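Local coordinates for centrosomal protein of 104 kDa (Homo sapiens, PDB 5LPH) that is required for ciliogenesis and for structural integrity at the ciliary tip, and is represented here by its tubulin-binding TOG domain, at residues A[161-169]-A[202-210]; A[222-230]-A[239-247]. One frame throughout, in Å; residues are numbered along the deposited sequence.

Overall arrangement
Both contacts lie in the all-helical TOG domain, a row of helical hairpins of the HEAT type. They come in series along the chain: interaction 1 closes before interaction 2 opens. Interaction 1 sets helix 154-169 beside helix 193-210, two helices running nearly the same way. Interaction 2 is the antiparallel pair of helices 219-229 and 235-252, inside HEAT repeat 2. Their centres are about 17 Å apart. Helices 193-210 and 219-229 follow each other in the chain, and they touch where Leu203 packs on Phe225 and Leu207 on Val222. The two contacts are therefore successive steps in one continuous helical array.

Interaction 1: A[161-169]-A[202-210]; sequences ANFIQEMAL and LLARLLKDL
Gln165 of helix 154-169 reaches across to Arg205 of helix 193-210 and accepts a hydrogen bond at its OE1. The two helices run side by side in the HEAT-repeat array of the TOG domain, their segment axes 11.0 Å apart and only 25° from parallel. The bond from Arg205 NE to Gln165 OE1 is 3.0 Å long and almost straight. The oxygen lies in the plane of the guanidinium, but the NE donor stands above the carbonyl plane of the amide. The glutamine chain runs roughly perpendicular to the arginine's, and the amide and guanidinium planes are 40° apart.

Gln165 is also a knob in a hole formed by Leu202, Arg205, Leu206 and Asp209. Its chain is extended beyond CG (chi2 178°), which carries the amide out to the arginine. Gln165 CG rests on Leu206 CD2, 3.9 Å away. The Asp209 carboxylate is near the amide, but no hydrogen bond forms there.

An apolar layer lies beside this polar pair. Both methyls of Leu206 touch Ala168 CB. Leu202 divides its methyls: CD1 meets Ile164 CD1, and CD2 meets Ala161 CB at 4.0 Å. Farther along, Leu169 CD1 lies alongside Leu206 CD2, the two side chains pointing opposite ways.

Helix 178-183 packs against this layer, with Ile179 on Ile164 and Ala168, and Leu183 on Leu202 and Leu206. Helix 131-147 also covers Ile164. On another side of helix 154-169, Glu166 makes a salt bridge to Lys117. At the C-terminal end of the contact, Leu169 CD2 meets Leu210 CD2 at 3.6 Å.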
loop_
_atom_site.group_PDB
_atom_site.type_symbol
_atom_site.label_atom_id
_atom_site.label_comp_id
_atom_site.label_asym_id
_atom_site.label_seq_id
_atom_site.Cartn_x
_atom_site.Cartn_y
_atom_site.Cartn_z
ATOM N N ALA A 161 -0.075 5.922 5.096
ATOM C CA ALA A 161 -0.724 4.812 5.800
ATOM C C ALA A 161 -2.243 4.954 5.825
ATOM O O ALA A 161 -2.962 3.994 5.540
ATOM C CB ALA A 161 -0.184 4.671 7.215
ATOM N N ASN A 162 -2.735 6.145 6.148
ATOM C CA ASN A 162 -4.183 6.398 6.119
ATOM C C ASN A 162 -4.803 6.143 4.737
ATOM O O ASN A 162 -5.906 5.596 4.656
ATOM C CB ASN A 162 -4.512 7.824 6.586
ATOM C CG ASN A 162 -4.377 8.003 8.095
ATOM O OD1 ASN A 162 -4.338 7.040 8.862
ATOM N ND2 ASN A 162 -4.332 9.256 8.527
ATOM N N PHE A 163 -4.101 6.517 3.659
ATOM C CA PHE A 163 -4.610 6.268 2.302
ATOM C C PHE A 163 -4.699 4.772 1.977
ATOM O O PHE A 163 -5.654 4.343 1.336
ATOM C CB PHE A 163 -3.776 6.973 1.223
ATOM C CG PHE A 163 -4.409 6.925 -0.156
ATOM C CD1 PHE A 163 -5.360 7.866 -0.546
ATOM C CD2 PHE A 163 -4.082 5.915 -1.051
ATOM C CE1 PHE A 163 -5.949 7.805 -1.806
ATOM C CE2 PHE A 163 -4.667 5.849 -2.310
ATOM C CZ PHE A 163 -5.605 6.790 -2.692
ATOM N N ILE A 164 -3.705 3.998 2.412
ATOM C CA ILE A 164 -3.685 2.544 2.202
ATOM C C ILE A 164 -4.873 1.889 2.920
ATOM O O ILE A 164 -5.568 1.041 2.353
ATOM C CB ILE A 164 -2.347 1.918 2.669
ATOM C CG1 ILE A 164 -1.197 2.418 1.787
ATOM C CG2 ILE A 164 -2.410 0.389 2.626
ATOM C CD1 ILE A 164 0.192 2.025 2.249
ATOM N N GLN A 165 -5.107 2.321 4.155
ATOM C CA GLN A 165 -6.257 1.889 4.959
ATOM C C GLN A 165 -7.592 2.268 4.297
ATOM O O GLN A 165 -8.517 1.460 4.246
ATOM C CB GLN A 165 -6.126 2.470 6.365
ATOM C CG GLN A 165 -6.686 1.656 7.519
ATOM C CD GLN A 165 -6.429 2.330 8.859
ATOM O OE1 GLN A 165 -5.329 2.842 9.111
ATOM N NE2 GLN A 165 -7.432 2.328 9.729
ATOM N N GLU A 166 -7.657 3.482 3.750
ATOM C CA GLU A 166 -8.823 3.972 3.009
ATOM C C GLU A 166 -9.131 3.113 1.771
ATOM O O GLU A 166 -10.289 2.757 1.538
ATOM C CB GLU A 166 -8.593 5.430 2.593
ATOM C CG GLU A 166 -9.852 6.245 2.364
ATOM C CD GLU A 166 -9.556 7.694 2.007
ATOM O OE1 GLU A 166 -8.554 8.261 2.514
ATOM O OE2 GLU A 166 -10.335 8.270 1.213
HETATM N N MSE A 167 -8.103 2.777 0.990
HETATM C CA MSE A 167 -8.275 1.945 -0.213
HETATM C C MSE A 167 -8.617 0.522 0.144
HETATM O O MSE A 167 -9.480 -0.075 -0.493
HETATM C CB MSE A 167 -7.046 1.876 -1.128
HETATM C CG MSE A 167 -6.706 3.057 -2.016
HETATM SE SE MSE A 167 -5.497 2.326 -3.411
HETATM C CE MSE A 167 -3.937 1.812 -2.315
ATOM N N ALA A 168 -7.960 -0.033 1.164
ATOM C CA ALA A 168 -8.239 -1.401 1.621
ATOM C C ALA A 168 -9.708 -1.653 1.992
ATOM O O ALA A 168 -10.179 -2.794 1.899
ATOM C CB ALA A 168 -7.335 -1.767 2.789
ATOM N N LEU A 169 -10.411 -0.596 2.414
ATOM C CA LEU A 169 -11.821 -0.678 2.805
ATOM C C LEU A 169 -12.837 -0.190 1.743
ATOM O O LEU A 169 -14.039 -0.372 1.940
ATOM C CB LEU A 169 -12.025 0.051 4.149
ATOM C CG LEU A 169 -11.419 -0.693 5.361
ATOM C CD1 LEU A 169 -10.928 0.175 6.525
ATOM C CD2 LEU A 169 -12.430 -1.727 5.838
ATOM N N LEU A 202 -0.198 -0.996 10.183
ATOM C CA LEU A 202 -1.233 -1.236 9.170
ATOM C C LEU A 202 -1.822 -2.642 9.255
ATOM O O LEU A 202 -3.032 -2.812 9.107
ATOM C CB LEU A 202 -0.688 -1.012 7.757
ATOM C CG LEU A 202 -0.557 0.444 7.322
ATOM C CD1 LEU A 202 0.373 0.566 6.120
ATOM C CD2 LEU A 202 -1.924 1.026 7.005
ATOM N N LEU A 203 -0.961 -3.635 9.485
ATOM C CA LEU A 203 -1.390 -5.017 9.647
ATOM C C LEU A 203 -2.356 -5.145 10.819
ATOM O O LEU A 203 -3.471 -5.635 10.644
ATOM C CB LEU A 203 -0.185 -5.938 9.848
ATOM C CG LEU A 203 -0.440 -7.423 10.131
ATOM C CD1 LEU A 203 -1.355 -8.048 9.095
ATOM C CD2 LEU A 203 0.884 -8.161 10.163
ATOM N N ALA A 204 -1.942 -4.674 11.995
ATOM C CA ALA A 204 -2.789 -4.735 13.189
ATOM C C ALA A 204 -4.128 -4.015 13.009
ATOM O O ALA A 204 -5.171 -4.558 13.380
ATOM C CB ALA A 204 -2.052 -4.200 14.412
ATOM N N ARG A 205 -4.109 -2.814 12.434
ATOM C CA ARG A 205 -5.348 -2.028 12.270
ATOM C C ARG A 205 -6.308 -2.643 11.251
ATOM O O ARG A 205 -7.509 -2.687 11.500
ATOM C CB ARG A 205 -5.057 -0.557 11.919
ATOM C CG ARG A 205 -4.505 0.264 13.083
ATOM C CD ARG A 205 -4.527 1.767 12.804
ATOM N NE ARG A 205 -3.751 2.148 11.618
ATOM C CZ ARG A 205 -2.420 2.279 11.563
ATOM N NH1 ARG A 205 -1.642 2.064 12.629
ATOM N NH2 ARG A 205 -1.850 2.632 10.413
ATOM N N LEU A 206 -5.782 -3.119 10.124
ATOM C CA LEU A 206 -6.622 -3.724 9.076
ATOM C C LEU A 206 -7.075 -5.151 9.392
ATOM O O LEU A 206 -8.167 -5.547 8.986
ATOM C CB LEU A 206 -5.936 -3.684 7.708
ATOM C CG LEU A 206 -6.008 -2.327 7.011
ATOM C CD1 LEU A 206 -5.046 -2.300 5.836
ATOM C CD2 LEU A 206 -7.427 -2.001 6.558
ATOM N N LEU A 207 -6.246 -5.902 10.113
ATOM C CA LEU A 207 -6.638 -7.209 10.657
ATOM C C LEU A 207 -7.879 -7.089 11.551
ATOM O O LEU A 207 -8.808 -7.874 11.418
ATOM C CB LEU A 207 -5.468 -7.826 11.434
ATOM C CG LEU A 207 -5.595 -9.197 12.097
ATOM C CD1 LEU A 207 -6.017 -10.254 11.087
ATOM C CD2 LEU A 207 -4.255 -9.554 12.734
ATOM N N LYS A 208 -7.892 -6.097 12.441
ATOM C CA LYS A 208 -9.057 -5.816 13.296
ATOM C C LYS A 208 -10.286 -5.351 12.505
ATOM O O LYS A 208 -11.406 -5.730 12.836
ATOM C CB LYS A 208 -8.709 -4.819 14.418
ATOM C CG LYS A 208 -7.681 -5.395 15.383
ATOM C CD LYS A 208 -7.065 -4.342 16.289
ATOM C CE LYS A 208 -5.937 -4.933 17.125
ATOM N NZ LYS A 208 -5.843 -4.297 18.468
ATOM N N ASP A 209 -10.080 -4.553 11.459
ATOM C CA ASP A 209 -11.187 -4.046 10.631
ATOM C C ASP A 209 -11.751 -5.091 9.656
ATOM O O ASP A 209 -12.960 -5.146 9.458
ATOM C CB ASP A 209 -10.759 -2.794 9.838
ATOM C CG ASP A 209 -10.332 -1.625 10.732
ATOM O OD1 ASP A 209 -10.757 -1.545 11.907
ATOM O OD2 ASP A 209 -9.547 -0.780 10.248
ATOM N N LEU A 210 -10.878 -5.896 9.045
ATOM C CA LEU A 210 -11.264 -6.852 7.991
ATOM C C LEU A 210 -11.407 -8.304 8.455
ATOM O O LEU A 210 -12.165 -9.067 7.856
ATOM C CB LEU A 210 -10.242 -6.820 6.855
ATOM C CG LEU A 210 -10.071 -5.509 6.090
ATOM C CD1 LEU A 210 -8.903 -5.612 5.123
ATOM C CD2 LEU A 210 -11.346 -5.152 5.346
#

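Interaction 2: A[222-230]-A[239-247]; sequences VMKFSVSAL and ETAVRIILD
Ser226 carries OG anti to its own carbonyl carbon (chi1 -62°), which turns the hydroxyl back to Val222 O and sets it against Ile244 CG2, 3.5 Å away. Ile245 has its CG1 beside the backbone N (chi1 -69°), and this branch reaches both Ser226 CB and Met223 CE. Met223, a selenomethionine, bends twice along its chain and lies across Ile245, CE against CG1.

Ser226 OG donates to Val222 O at 3.0 Å. The same oxygen takes the helical bond from Ser226 N, and the two donors come from opposite faces of its plane. The buried hydroxyl is thus satisfied within its own helix. With an alanine in place of Ser226, Val222 O would probably keep only its backbone donor among the two described, and a small gap would be likely to open beside Ile244 CG2.

The backbones come closest where Ser226 faces Ala241, with CA atoms 5.1 Å apart. Ala241 CB lies 3.5 Å from Ser226 O and also touches Ala229 CB. Leu230 spreads its methyls: CD2 meets Val242 CG2 and Ala241 CB, while CD1 meets Ile245 CD1 tip to tip at 3.7 Å.

This is the antiparallel hairpin of HEAT repeat 2. Helix 193-210 packs on one side, through Gln199 on Phe225 and Met200 on Ala229. Helix 271-283 brings Tyr273 and Ile276 to Leu230, and Phe280 to Ile245.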
loop_
_atom_site.group_PDB
_atom_site.type_symbol
_atom_site.label_atom_id
_atom_site.label_comp_id
_atom_site.label_asym_id
_atom_site.label_seq_id
_atom_site.Cartn_x
_atom_site.Cartn_y
_atom_site.Cartn_z
ATOM N N VAL A 222 -0.677 -14.498 8.543
ATOM C CA VAL A 222 -0.472 -13.596 9.696
ATOM C C VAL A 222 0.583 -14.136 10.681
ATOM O O VAL A 222 1.488 -13.409 11.102
ATOM C CB VAL A 222 -1.811 -13.320 10.431
ATOM C CG1 VAL A 222 -1.595 -12.620 11.768
ATOM C CG2 VAL A 222 -2.764 -12.510 9.556
HETATM N N MSE A 223 0.451 -15.407 11.057
HETATM C CA MSE A 223 1.369 -16.038 12.032
HETATM C C MSE A 223 2.733 -16.249 11.439
HETATM O O MSE A 223 3.742 -16.025 12.107
HETATM C CB MSE A 223 0.807 -17.380 12.517
HETATM C CG MSE A 223 -0.454 -17.223 13.372
HETATM SE SE MSE A 223 -0.129 -16.245 15.055
HETATM C CE MSE A 223 1.557 -17.095 15.619
ATOM N N LYS A 224 2.769 -16.695 10.183
ATOM C CA LYS A 224 4.010 -16.811 9.401
ATOM C C LYS A 224 4.793 -15.494 9.443
ATOM O O LYS A 224 5.989 -15.504 9.703
ATOM C CB LYS A 224 3.659 -17.219 7.959
ATOM C CG LYS A 224 4.754 -17.306 6.892
ATOM C CD LYS A 224 6.169 -17.599 7.320
ATOM C CE LYS A 224 7.061 -17.895 6.118
ATOM N NZ LYS A 224 8.503 -17.706 6.432
ATOM N N PHE A 225 4.101 -14.375 9.218
ATOM C CA PHE A 225 4.703 -13.025 9.300
ATOM C C PHE A 225 5.179 -12.661 10.709
ATOM O O PHE A 225 6.317 -12.213 10.898
ATOM C CB PHE A 225 3.696 -11.963 8.798
ATOM C CG PHE A 225 4.164 -10.535 8.959
ATOM C CD1 PHE A 225 5.065 -9.984 8.058
ATOM C CD2 PHE A 225 3.701 -9.736 10.009
ATOM C CE1 PHE A 225 5.502 -8.672 8.205
ATOM C CE2 PHE A 225 4.135 -8.426 10.159
ATOM C CZ PHE A 225 5.036 -7.892 9.254
ATOM N N SER A 226 4.300 -12.854 11.689
ATOM C CA SER A 226 4.595 -12.452 13.070
ATOM C C SER A 226 5.766 -13.220 13.682
ATOM O O SER A 226 6.648 -12.619 14.307
ATOM C CB SER A 226 3.355 -12.628 13.940
ATOM O OG SER A 226 2.300 -11.797 13.486
ATOM N N VAL A 227 5.772 -14.543 13.492
ATOM C CA VAL A 227 6.854 -15.407 14.000
ATOM C C VAL A 227 8.196 -15.052 13.339
ATOM O O VAL A 227 9.230 -15.048 14.001
ATOM C CB VAL A 227 6.514 -16.921 13.843
ATOM C CG1 VAL A 227 7.717 -17.813 14.158
ATOM C CG2 VAL A 227 5.339 -17.308 14.738
ATOM N N SER A 228 8.175 -14.756 12.041
ATOM C CA SER A 228 9.373 -14.291 11.331
ATOM C C SER A 228 9.913 -12.960 11.886
ATOM O O SER A 228 11.125 -12.768 11.985
ATOM C CB SER A 228 9.078 -14.142 9.838
ATOM O OG SER A 228 10.262 -13.821 9.125
ATOM N N ALA A 229 9.003 -12.059 12.257
ATOM C CA ALA A 229 9.361 -10.758 12.842
ATOM C C ALA A 229 10.042 -10.852 14.218
ATOM O O ALA A 229 10.777 -9.930 14.604
ATOM C CB ALA A 229 8.132 -9.871 12.931
ATOM N N LEU A 230 9.816 -11.952 14.950
ATOM C CA LEU A 230 10.510 -12.186 16.231
ATOM C C LEU A 230 12.038 -12.290 16.121
ATOM O O LEU A 230 12.725 -12.170 17.126
ATOM C CB LEU A 230 9.955 -13.429 16.946
ATOM C CG LEU A 230 8.508 -13.358 17.445
ATOM C CD1 LEU A 230 8.019 -14.738 17.863
ATOM C CD2 LEU A 230 8.378 -12.380 18.603
ATOM N N GLU A 239 9.005 -6.675 19.800
ATOM C CA GLU A 239 7.990 -6.418 20.823
ATOM C C GLU A 239 6.567 -6.323 20.242
ATOM O O GLU A 239 5.616 -6.789 20.865
ATOM C CB GLU A 239 8.333 -5.153 21.621
ATOM C CG GLU A 239 7.501 -4.956 22.887
ATOM C CD GLU A 239 7.812 -3.657 23.622
ATOM O OE1 GLU A 239 8.624 -2.842 23.130
ATOM O OE2 GLU A 239 7.230 -3.441 24.707
ATOM N N THR A 240 6.420 -5.722 19.062
ATOM C CA THR A 240 5.104 -5.614 18.407
ATOM C C THR A 240 4.627 -6.976 17.876
ATOM O O THR A 240 3.429 -7.269 17.884
ATOM C CB THR A 240 5.097 -4.584 17.249
ATOM O OG1 THR A 240 5.802 -3.396 17.631
ATOM C CG2 THR A 240 3.656 -4.215 16.846
ATOM N N ALA A 241 5.560 -7.802 17.408
ATOM C CA ALA A 241 5.239 -9.178 16.985
ATOM C C ALA A 241 4.622 -9.990 18.127
ATOM O O ALA A 241 3.636 -10.718 17.925
ATOM C CB ALA A 241 6.478 -9.877 16.456
ATOM N N VAL A 242 5.196 -9.841 19.323
ATOM C CA VAL A 242 4.661 -10.469 20.535
ATOM C C VAL A 242 3.206 -10.036 20.737
ATOM O O VAL A 242 2.329 -10.883 20.902
ATOM C CB VAL A 242 5.529 -10.142 21.781
ATOM C CG1 VAL A 242 4.828 -10.531 23.079
ATOM C CG2 VAL A 242 6.890 -10.827 21.685
ATOM N N ARG A 243 2.960 -8.725 20.691
ATOM C CA ARG A 243 1.607 -8.163 20.862
ATOM C C ARG A 243 0.568 -8.697 19.860
ATOM O O ARG A 243 -0.582 -8.922 20.234
ATOM C CB ARG A 243 1.643 -6.629 20.809
ATOM C CG ARG A 243 2.291 -5.971 22.027
ATOM C CD ARG A 243 2.581 -4.494 21.803
ATOM N NE ARG A 243 1.349 -3.703 21.667
ATOM C CZ ARG A 243 1.110 -2.834 20.681
ATOM N NH1 ARG A 243 2.015 -2.614 19.731
ATOM N NH2 ARG A 243 -0.042 -2.170 20.647
ATOM N N ILE A 244 0.973 -8.902 18.605
ATOM C CA ILE A 244 0.076 -9.465 17.574
ATOM C C ILE A 244 -0.205 -10.949 17.816
ATOM O O ILE A 244 -1.344 -11.399 17.665
ATOM C CB ILE A 244 0.619 -9.266 16.140
ATOM C CG1 ILE A 244 0.693 -7.770 15.820
ATOM C CG2 ILE A 244 -0.271 -9.975 15.114
ATOM C CD1 ILE A 244 1.286 -7.439 14.468
ATOM N N ILE A 245 0.828 -11.700 18.195
ATOM C CA ILE A 245 0.670 -13.124 18.521
ATOM C C ILE A 245 -0.314 -13.315 19.688
ATOM O O ILE A 245 -1.177 -14.197 19.621
ATOM C CB ILE A 245 2.036 -13.799 18.820
ATOM C CG1 ILE A 245 2.865 -13.891 17.532
ATOM C CG2 ILE A 245 1.851 -15.201 19.398
ATOM C CD1 ILE A 245 4.351 -14.037 17.765
ATOM N N LEU A 246 -0.191 -12.486 20.731
ATOM C CA LEU A 246 -1.112 -12.534 21.877
ATOM C C LEU A 246 -2.554 -12.187 21.474
ATOM O O LEU A 246 -3.492 -12.828 21.945
ATOM C CB LEU A 246 -0.640 -11.619 23.017
ATOM C CG LEU A 246 0.695 -11.938 23.703
ATOM C CD1 LEU A 246 1.049 -10.853 24.711
ATOM C CD2 LEU A 246 0.677 -13.296 24.388
ATOM N N ASP A 247 -2.724 -11.186 20.606
ATOM C CA ASP A 247 -4.051 -10.834 20.059
ATOM C C ASP A 247 -4.677 -11.971 19.248
ATOM O O ASP A 247 -5.889 -12.182 19.313
ATOM C CB ASP A 247 -3.991 -9.562 19.193
ATOM C CG ASP A 247 -3.887 -8.273 20.016
ATOM O OD1 ASP A 247 -4.049 -8.305 21.255
ATOM O OD2 ASP A 247 -3.654 -7.207 19.409
#